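Local coordinates for protein argonaute (Methanocaldococcus jannaschii, PDB 5G5S) that cuts single-stranded DNA targets that pair with its short DNA guides and may thereby help defend the cell against invading genetic elements, at residues W276-S279 against N280-G284; N460-W463 against E464-R467; H627-P630 against F631-P635. One frame throughout, in Å; residues are numbered along the deposited sequence.

Contact 1 (W276-S279 against N280-G284); sequences WRLS and NENKG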
ATOM      1  N   TRP A 276      21.261  -1.577   6.880  1.00 99.30           N
ATOM      2  CA  TRP A 276      19.946  -1.739   6.277  1.00 95.75           C
ATOM      3  C   TRP A 276      18.805  -1.645   7.290  1.00 95.92           C
ATOM      4  O   TRP A 276      17.644  -1.533   6.913  1.00 94.33           O
ATOM      5  CB  TRP A 276      19.878  -3.056   5.510  1.00 95.99           C
ATOM      6  CG  TRP A 276      21.032  -3.236   4.588  1.00 99.52           C
ATOM      7  CD1 TRP A 276      21.930  -4.256   4.592  1.00105.95           C
ATOM      8  CD2 TRP A 276      21.429  -2.356   3.533  1.00 98.90           C
ATOM      9  NE1 TRP A 276      22.858  -4.075   3.599  1.00107.37           N
ATOM     10  CE2 TRP A 276      22.571  -2.912   2.934  1.00106.11           C
ATOM     11  CE3 TRP A 276      20.924  -1.152   3.033  1.00 96.85           C
ATOM     12  CZ2 TRP A 276      23.219  -2.308   1.864  1.00106.08           C
ATOM     13  CZ3 TRP A 276      21.567  -0.557   1.971  1.00 99.42           C
ATOM     14  CH2 TRP A 276      22.701  -1.134   1.397  1.00102.71           C
ATOM     15  N   ARG A 277      19.135  -1.723   8.573  1.00 90.82           N
ATOM     16  CA  ARG A 277      18.136  -1.622   9.635  1.00 88.11           C
ATOM     17  C   ARG A 277      18.303  -0.368  10.493  1.00 89.32           C
ATOM     18  O   ARG A 277      17.790  -0.287  11.600  1.00 88.57           O
ATOM     19  CB  ARG A 277      18.124  -2.880  10.494  1.00 90.02           C
ATOM     20  CG  ARG A 277      19.497  -3.344  10.922  1.00100.38           C
ATOM     21  CD  ARG A 277      19.426  -4.738  11.510  1.00108.16           C
ATOM     22  NE  ARG A 277      20.668  -5.092  12.178  1.00113.67           N
ATOM     23  CZ  ARG A 277      20.933  -6.301  12.650  1.00141.29           C
ATOM     24  NH1 ARG A 277      20.040  -7.271  12.522  1.00132.03           N
ATOM     25  NH2 ARG A 277      22.091  -6.539  13.247  1.00140.16           N
ATOM     26  N   LEU A 278      19.048   0.594   9.970  1.00 84.87           N
ATOM     27  CA  LEU A 278      19.327   1.863  10.636  1.00 84.50           C
ATOM     28  C   LEU A 278      18.105   2.586  11.209  1.00 82.84           C
ATOM     29  O   LEU A 278      17.036   2.585  10.614  1.00 79.28           O
ATOM     30  CB  LEU A 278      20.019   2.783   9.637  1.00 84.90           C
ATOM     31  CG  LEU A 278      21.146   3.667  10.149  1.00 92.28           C
ATOM     32  CD1 LEU A 278      22.151   2.831  10.924  1.00 95.95           C
ATOM     33  CD2 LEU A 278      21.815   4.353   8.974  1.00 94.15           C
ATOM     34  N   SER A 279      18.284   3.250  12.350  1.00 78.93           N
ATOM     35  CA  SER A 279      17.207   4.005  12.999  1.00 76.46           C
ATOM     36  C   SER A 279      16.939   5.333  12.261  1.00 79.17           C
ATOM     37  O   SER A 279      17.766   5.766  11.456  1.00 79.96           O
ATOM     38  CB  SER A 279      17.542   4.263  14.467  1.00 80.48           C
ATOM     39  OG  SER A 279      18.564   5.236  14.604  1.00 90.36           O
ATOM     40  N   ASN A 280      15.787   5.969  12.528  1.00 73.94           N
ATOM     41  CA  ASN A 280      15.432   7.242  11.906  1.00 72.79           C
ATOM     42  C   ASN A 280      16.429   8.358  12.240  1.00 78.36           C
ATOM     43  O   ASN A 280      16.761   9.145  11.354  1.00 78.35           O
ATOM     44  CB  ASN A 280      14.001   7.648  12.254  1.00 73.18           C
ATOM     45  CG  ASN A 280      12.911   6.782  11.655  1.00 76.18           C
ATOM     46  OD1 ASN A 280      13.092   6.102  10.643  1.00 64.84           O
ATOM     47  ND2 ASN A 280      11.739   6.804  12.263  1.00 62.01           N
ATOM     48  N   GLU A 281      16.941   8.387  13.490  1.00 76.69           N
ATOM     49  CA  GLU A 281      17.954   9.350  13.962  1.00 79.60           C
ATOM     50  C   GLU A 281      19.259   9.191  13.163  1.00 86.06           C
ATOM     51  O   GLU A 281      19.801  10.183  12.670  1.00 86.37           O
ATOM     52  CB  GLU A 281      18.240   9.174  15.470  1.00 83.13           C
ATOM     53  CG  GLU A 281      17.070   9.511  16.388  1.00 91.54           C
ATOM     54  CD  GLU A 281      16.092   8.395  16.722  1.00104.84           C
ATOM     55  OE1 GLU A 281      15.928   7.456  15.903  1.00 87.39           O
ATOM     56  OE2 GLU A 281      15.453   8.486  17.796  1.00 90.84           O
ATOM     57  N   ASN A 282      19.725   7.927  13.000  1.00 82.87           N
ATOM     58  CA  ASN A 282      20.935   7.601  12.246  1.00 84.12           C
ATOM     59  C   ASN A 282      20.797   7.861  10.758  1.00 84.64           C
ATOM     60  O   ASN A 282      21.760   8.292  10.130  1.00 85.06           O
ATOM     61  CB  ASN A 282      21.384   6.182  12.519  1.00 87.40           C
ATOM     62  CG  ASN A 282      21.947   5.964  13.896  1.00 97.98           C
ATOM     63  OD1 ASN A 282      22.353   6.904  14.598  1.00 89.70           O
ATOM     64  ND2 ASN A 282      21.991   4.701  14.302  1.00 88.55           N
ATOM     65  N   LYS A 283      19.592   7.648  10.204  1.00 79.30           N
ATOM     66  CA  LYS A 283      19.275   7.939   8.800  1.00 77.94           C
ATOM     67  C   LYS A 283      19.359   9.463   8.616  1.00 80.19           C
ATOM     68  O   LYS A 283      19.853   9.939   7.597  1.00 79.64           O
ATOM     69  CB  LYS A 283      17.859   7.446   8.455  1.00 78.32           C
ATOM     70  CG  LYS A 283      17.766   6.682   7.140  1.00 95.11           C
ATOM     71  CD  LYS A 283      17.712   5.160   7.354  1.00102.95           C
ATOM     72  CE  LYS A 283      16.314   4.574   7.380  1.00104.22           C
ATOM     73  NZ  LYS A 283      15.569   4.918   8.621  1.00107.05           N
ATOM     74  N   GLY A 284      18.933  10.196   9.639  1.00 76.73           N
ATOM     75  CA  GLY A 284      18.983  11.653   9.667  1.00 77.11           C
ATOM     76  C   GLY A 284      20.388  12.199   9.562  1.00 82.29           C
ATOM     77  O   GLY A 284      20.619  13.178   8.853  1.00 82.21           O
TER
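The amide nitrogen of K283 donates to the carbonyl oxygen of S279, with 2.9 Å between K283 N and S279 O, and this bond closes the first turn of helix 280-293. S279 is the N-cap, and the junction is a worked example of how a serine starts a helix with two of its oxygens. Its carbonyl serves the i to i+4 bond, while its hydroxyl caps a backbone amide of the first turn. S279 OG lies between its own backbone N and carbonyl carbon (chi1 73°), which brings it to the N282 amide: N282 N to S279 OG is 3.3 Å, a weak capping bond but a nearly straight one at 165°. Just before the cap, L278 lies across the N282 side chain at about a right angle, its branch carbon CG set 3.5 Å from N282 CB, with both methyls close to the same carbon. N282 OD1 accepts a hydrogen bond from K285 NZ, three residues on. Beyond the cap, N280 ND2 binds T609 O and E281 OE1 binds S610 OG, tying the new helix to the loop that carries those residues. K283 has a strongly bent chain, turned at chi2, chi3 and chi4, that folds back over the start of the helix. Its side chain is about 7 Å from that of H159, which interacts with guide DNA. Its CD comes within 4.0 Å of L278 CB, and the tip reaches the preceding peptide, where K283 NZ makes a weak bond of 3.4 Å to L278 O.

Contact 2 (N460-W463 against E464-R467); sequences NILW and ENWR
R467 lays its side chain over the indole of W463, one turn earlier, where strand 456-462 of the Mid domain's parallel sheet passes into the short helix 463-467 with L462 as N-cap. The arginine can be followed outward. Its CB sits over one face of W463, 4.2 Å from the centroid of the six-membered ring and 22° off the normal, a CH-pi contact. CG, anti to the backbone N (chi1 -170°), continues across the indole to 3.9 Å from W463 CZ2. CD passes W463 NE1, and a bend at chi3 then turns the guanidinium back, so that its edge meets the five-membered ring and its plane stands 60° from the indole. There R467 also makes a salt bridge to E371, which W463 NE1 approaches through a weak hydrogen bond. W466 meets the same indole at its edge, through CE3, and I461 CD1 packs on W466 CB at 3.7 Å. Backbone bonds fix this spacing, W466 N to L462 O at 3.2 Å and R467 N to W463 O at 2.9 Å. The region 459-462, leading into this turn, binds the guide's 5'-phosphorylated end. At the tip, R467 NH1 stands 3.7 Å from W463 CD1.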
ATOM      1  N   ASN A 460      -1.965 -19.431   8.136  1.00 71.81           N
ATOM      2  CA  ASN A 460      -0.670 -20.052   8.379  1.00 73.59           C
ATOM      3  C   ASN A 460       0.026 -19.381   9.547  1.00 77.96           C
ATOM      4  O   ASN A 460      -0.172 -18.188   9.787  1.00 74.54           O
ATOM      5  CB  ASN A 460       0.205 -20.067   7.116  1.00 75.28           C
ATOM      6  CG  ASN A 460       0.452 -18.723   6.457  1.00 86.72           C
ATOM      7  OD1 ASN A 460      -0.391 -17.822   6.444  1.00 72.47           O
ATOM      8  ND2 ASN A 460       1.602 -18.593   5.823  1.00 81.33           N
ATOM      9  N   ILE A 461       0.813 -20.168  10.294  1.00 78.54           N
ATOM     10  CA  ILE A 461       1.558 -19.742  11.479  1.00 79.32           C
ATOM     11  C   ILE A 461       2.903 -20.484  11.521  1.00 88.08           C
ATOM     12  O   ILE A 461       2.949 -21.657  11.136  1.00 90.26           O
ATOM     13  CB  ILE A 461       0.667 -19.963  12.749  1.00 82.42           C
ATOM     14  CG1 ILE A 461       0.886 -18.916  13.877  1.00 82.60           C
ATOM     15  CG2 ILE A 461       0.545 -21.429  13.226  1.00 85.01           C
ATOM     16  CD1 ILE A 461       2.125 -19.039  14.704  1.00 94.49           C
ATOM     17  N   LEU A 462       3.999 -19.804  11.932  1.00 86.27           N
ATOM     18  CA  LEU A 462       5.311 -20.464  12.021  1.00 89.99           C
ATOM     19  C   LEU A 462       5.430 -21.144  13.372  1.00 96.70           C
ATOM     20  O   LEU A 462       5.287 -20.484  14.409  1.00 96.05           O
ATOM     21  CB  LEU A 462       6.499 -19.502  11.784  1.00 90.85           C
ATOM     22  CG  LEU A 462       6.613 -18.810  10.414  1.00 94.67           C
ATOM     23  CD1 LEU A 462       7.747 -17.805  10.418  1.00 96.51           C
ATOM     24  CD2 LEU A 462       6.817 -19.808   9.270  1.00 97.99           C
ATOM     25  N   TRP A 463       5.653 -22.470  13.360  1.00 96.50           N
ATOM     26  CA  TRP A 463       5.761 -23.289  14.569  1.00 99.12           C
ATOM     27  C   TRP A 463       6.840 -22.845  15.549  1.00106.99           C
ATOM     28  O   TRP A 463       6.579 -22.824  16.753  1.00107.13           O
ATOM     29  CB  TRP A 463       5.879 -24.788  14.250  1.00100.62           C
ATOM     30  CG  TRP A 463       6.002 -25.648  15.475  1.00104.46           C
ATOM     31  CD1 TRP A 463       7.070 -26.422  15.826  1.00111.36           C
ATOM     32  CD2 TRP A 463       5.085 -25.705  16.576  1.00103.97           C
ATOM     33  NE1 TRP A 463       6.850 -27.002  17.053  1.00112.78           N
ATOM     34  CE2 TRP A 463       5.643 -26.572  17.540  1.00111.58           C
ATOM     35  CE3 TRP A 463       3.831 -25.118  16.835  1.00102.38           C
ATOM     36  CZ2 TRP A 463       4.985 -26.883  18.734  1.00111.89           C
ATOM     37  CZ3 TRP A 463       3.186 -25.419  18.022  1.00104.97           C
ATOM     38  CH2 TRP A 463       3.763 -26.287  18.959  1.00109.45           C
ATOM     39  N   GLU A 464       8.040 -22.486  15.037  1.00106.65           N
ATOM     40  CA  GLU A 464       9.177 -22.025  15.848  1.00109.44           C
ATOM     41  C   GLU A 464       8.766 -20.880  16.778  1.00110.56           C
ATOM     42  O   GLU A 464       9.080 -20.918  17.970  1.00113.12           O
ATOM     43  CB  GLU A 464      10.372 -21.605  14.965  1.00112.67           C
ATOM     44  CG  GLU A 464      11.063 -22.754  14.245  1.00125.94           C
ATOM     45  CD  GLU A 464      10.762 -22.859  12.760  1.00138.48           C
ATOM     46  OE1 GLU A 464       9.566 -22.826  12.386  1.00120.63           O
ATOM     47  OE2 GLU A 464      11.725 -22.999  11.972  1.00128.74           O
ATOM     48  N   ASN A 465       8.015 -19.908  16.244  1.00101.99           N
ATOM     49  CA  ASN A 465       7.516 -18.760  16.995  1.00 99.72           C
ATOM     50  C   ASN A 465       6.390 -19.132  17.975  1.00102.54           C
ATOM     51  O   ASN A 465       6.411 -18.664  19.117  1.00103.42           O
ATOM     52  CB  ASN A 465       7.086 -17.644  16.043  1.00 95.58           C
ATOM     53  CG  ASN A 465       8.218 -17.023  15.256  1.00115.74           C
ATOM     54  OD1 ASN A 465       9.304 -16.723  15.783  1.00107.87           O
ATOM     55  ND2 ASN A 465       7.969 -16.785  13.973  1.00105.22           N
ATOM     56  N   TRP A 466       5.424 -19.978  17.542  1.00 96.57           N
ATOM     57  CA  TRP A 466       4.298 -20.407  18.379  1.00 95.49           C
ATOM     58  C   TRP A 466       4.708 -21.291  19.559  1.00103.28           C
ATOM     59  O   TRP A 466       4.067 -21.217  20.607  1.00103.56           O
ATOM     60  CB  TRP A 466       3.203 -21.088  17.540  1.00 92.29           C
ATOM     61  CG  TRP A 466       1.820 -21.030  18.135  1.00 91.78           C
ATOM     62  CD1 TRP A 466       1.367 -20.164  19.088  1.00 94.03           C
ATOM     63  CD2 TRP A 466       0.698 -21.854  17.776  1.00 91.23           C
ATOM     64  NE1 TRP A 466       0.044 -20.418  19.371  1.00 92.94           N
ATOM     65  CE2 TRP A 466      -0.394 -21.446  18.575  1.00 94.20           C
ATOM     66  CE3 TRP A 466       0.516 -22.917  16.876  1.00 93.04           C
ATOM     67  CZ2 TRP A 466      -1.648 -22.062  18.500  1.00 93.60           C
ATOM     68  CZ3 TRP A 466      -0.729 -23.523  16.799  1.00 94.39           C
ATOM     69  CH2 TRP A 466      -1.793 -23.098  17.605  1.00 94.66           C
ATOM     70  N   ARG A 467       5.768 -22.117  19.395  1.00102.76           N
ATOM     71  CA  ARG A 467       6.299 -23.016  20.428  1.00106.50           C
ATOM     72  C   ARG A 467       6.841 -22.227  21.635  1.00112.64           C
ATOM     73  O   ARG A 467       6.650 -22.651  22.775  1.00114.10           O
ATOM     74  CB  ARG A 467       7.386 -23.924  19.827  1.00109.43           C
ATOM     75  CG  ARG A 467       7.848 -25.073  20.734  1.00122.95           C
ATOM     76  CD  ARG A 467       8.955 -25.922  20.120  1.00131.21           C
ATOM     77  NE  ARG A 467      10.195 -25.167  19.916  1.00138.64           N
ATOM     78  CZ  ARG A 467      10.614 -24.710  18.739  1.00153.11           C
ATOM     79  NH1 ARG A 467       9.904 -24.935  17.641  1.00139.05           N
ATOM     80  NH2 ARG A 467      11.745 -24.024  18.652  1.00143.05           N
TER

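Contact 3 (H627-P630 against F631-P635); sequences HKTP and FGSNP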
ATOM      1  N   HIS A 627       2.535   4.096  13.810  1.00 76.01           N
ATOM      2  CA  HIS A 627       2.955   2.845  14.429  1.00 79.15           C
ATOM      3  C   HIS A 627       4.395   2.743  14.903  1.00 84.74           C
ATOM      4  O   HIS A 627       5.297   3.340  14.315  1.00 83.40           O
ATOM      5  CB  HIS A 627       2.642   1.704  13.433  1.00 80.01           C
ATOM      6  CG  HIS A 627       3.422   1.788  12.151  1.00 82.49           C
ATOM      7  ND1 HIS A 627       3.763   3.011  11.583  1.00 83.18           N
ATOM      8  CD2 HIS A 627       3.920   0.794  11.377  1.00 84.53           C
ATOM      9  CE1 HIS A 627       4.474   2.721  10.505  1.00 82.38           C
ATOM     10  NE2 HIS A 627       4.595   1.398  10.338  1.00 83.21           N
ATOM     11  N   LYS A 628       4.610   1.937  15.935  1.00 85.01           N
ATOM     12  CA  LYS A 628       5.945   1.698  16.450  1.00 86.42           C
ATOM     13  C   LYS A 628       6.608   0.685  15.527  1.00 89.14           C
ATOM     14  O   LYS A 628       5.956  -0.228  15.037  1.00 87.26           O
ATOM     15  CB  LYS A 628       5.881   1.154  17.872  1.00 91.57           C
ATOM     16  N   THR A 629       7.898   0.859  15.277  1.00 86.53           N
ATOM     17  CA  THR A 629       8.633  -0.035  14.396  1.00 86.15           C
ATOM     18  C   THR A 629       9.933  -0.489  15.047  1.00 91.02           C
ATOM     19  O   THR A 629      10.575   0.279  15.758  1.00 92.14           O
ATOM     20  CB  THR A 629       8.943   0.674  13.067  1.00 96.00           C
ATOM     21  OG1 THR A 629       7.747   1.280  12.575  1.00 97.35           O
ATOM     22  CG2 THR A 629       9.455  -0.295  12.025  1.00 96.45           C
ATOM     23  N   PRO A 630      10.324  -1.736  14.797  1.00 87.22           N
ATOM     24  CA  PRO A 630      11.563  -2.286  15.352  1.00 89.45           C
ATOM     25  C   PRO A 630      12.762  -1.513  14.842  1.00 93.18           C
ATOM     26  O   PRO A 630      13.681  -1.213  15.596  1.00 94.90           O
ATOM     27  CB  PRO A 630      11.604  -3.706  14.783  1.00 91.92           C
ATOM     28  CG  PRO A 630      10.227  -3.987  14.294  1.00 94.86           C
ATOM     29  CD  PRO A 630       9.680  -2.668  13.864  1.00 87.91           C
ATOM     30  N   PHE A 631      12.731  -1.185  13.558  1.00 86.68           N
ATOM     31  CA  PHE A 631      13.792  -0.438  12.907  1.00 85.59           C
ATOM     32  C   PHE A 631      13.258   0.909  12.444  1.00 85.47           C
ATOM     33  O   PHE A 631      12.262   1.403  12.963  1.00 83.52           O
ATOM     34  CB  PHE A 631      14.349  -1.227  11.725  1.00 87.69           C
ATOM     35  CG  PHE A 631      14.659  -2.658  12.050  1.00 91.20           C
ATOM     36  CD1 PHE A 631      15.693  -2.979  12.906  1.00 96.60           C
ATOM     37  CD2 PHE A 631      13.911  -3.683  11.500  1.00 92.88           C
ATOM     38  CE1 PHE A 631      15.976  -4.293  13.211  1.00 99.85           C
ATOM     39  CE2 PHE A 631      14.190  -5.000  11.799  1.00 97.42           C
ATOM     40  CZ  PHE A 631      15.222  -5.306  12.656  1.00 98.08           C
ATOM     41  N   GLY A 632      13.943   1.519  11.487  1.00 81.29           N
ATOM     42  CA  GLY A 632      13.524   2.801  10.961  1.00 79.10           C
ATOM     43  C   GLY A 632      12.180   2.712  10.269  1.00 81.06           C
ATOM     44  O   GLY A 632      11.869   1.714   9.636  1.00 83.54           O
ATOM     45  N   SER A 633      11.376   3.759  10.402  1.00 74.00           N
ATOM     46  CA  SER A 633      10.057   3.795   9.790  1.00 71.07           C
ATOM     47  C   SER A 633       9.855   5.057   8.965  1.00 71.57           C
ATOM     48  O   SER A 633      10.382   6.111   9.285  1.00 71.51           O
ATOM     49  CB  SER A 633       8.982   3.709  10.861  1.00 74.48           C
ATOM     50  OG  SER A 633       9.120   4.771  11.776  1.00 89.77           O
ATOM     51  N   ASN A 634       9.092   4.935   7.890  1.00 64.75           N
ATOM     52  CA  ASN A 634       8.819   6.064   7.024  1.00 62.66           C
ATOM     53  C   ASN A 634       7.450   6.642   7.311  1.00 65.04           C
ATOM     54  O   ASN A 634       6.498   5.904   7.533  1.00 65.42           O
ATOM     55  CB  ASN A 634       8.855   5.622   5.568  1.00 59.80           C
ATOM     56  CG  ASN A 634      10.237   5.244   5.109  1.00 93.82           C
ATOM     57  OD1 ASN A 634      11.212   5.449   5.818  1.00102.63           O
ATOM     58  ND2 ASN A 634      10.330   4.695   3.911  1.00 83.07           N
ATOM     59  N   PRO A 635       7.342   7.962   7.311  1.00 58.97           N
ATOM     60  CA  PRO A 635       6.033   8.600   7.526  1.00 57.27           C
ATOM     61  C   PRO A 635       5.100   8.463   6.310  1.00 60.82           C
ATOM     62  O   PRO A 635       5.532   8.126   5.200  1.00 59.86           O
ATOM     63  CB  PRO A 635       6.391  10.060   7.825  1.00 58.58           C
ATOM     64  CG  PRO A 635       7.682  10.269   7.162  1.00 63.35           C
ATOM     65  CD  PRO A 635       8.416   8.964   7.165  1.00 59.84           C
TER
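T629 and S633 face each other across the bend of this loop, their CB atoms directed inward, and the fit between them is made by small groups. T629 OG1 meets the methylene of S633, 3.2 Å from S633 CB, while the two hydroxyls stay apart, with S633 OG at 3.8 Å from T629 OG1. The torsions explain this. In T629 the hydroxyl lies beside the backbone N and the methyl points away from it, so CG2 is turned to the chain beyond, 3.4 Å from F631 O. In S633 the hydroxyl sits between backbone N and carbonyl carbon (chi1 58°), leaving CB as the surface that T629 touches. T629 OG1 also lies above the rim of the H627 ring, and from it the imidazole and the serine methylene lie in directions roughly at right angles.

At the tip of the bend the orientation is different. P630 and F631 are neighbours in sequence, and the proline carbon CB stands over one face of the phenyl ring, 4.1 Å from its centroid and 15° off the normal. This is a CH-pi contact offset toward the rim, where CB is also 4.0 Å from F631 CD2. The ring is further packed by S266 and L269 of helix 266-271 and by R277, so the tip of the loop reaches another part of the chain. Past the bend, N634 O accepts from R681 NE and N634 ND2 donates to D262 OD2, which ties down the returning arm.

This is the loop of a beta hairpin, joining the antiparallel neighbours 621-625 and 636-645 of the Piwi domain's sheet, and its residues 627-634 form part of the site that binds the 5'-phosphorylated end of the guide DNA.

Overall arrangement
The three contacts show how local chemistry follows place in the fold. Contact 2 is the most buried, two tryptophans wedged beside the Mid domain's parallel sheet, whereas contacts 1 and 3 lie at the surface. Contacts 1 and 2 both start a helix after a cap residue, one mostly polar, the other mostly aromatic; contact 3 is a strand-to-strand loop without backbone bonds between its segments. Contacts 1 and 3 meet, N280 OD1 taking the amide of S633 and R277 packing on F631, so the helix start and its lead-in touch the guide-binding loop. Contact 2 stands apart, about 13 Å from contact 3 at the nearest atoms, although 459-462 and 627-634 both bind the guide's 5'-phosphorylated end.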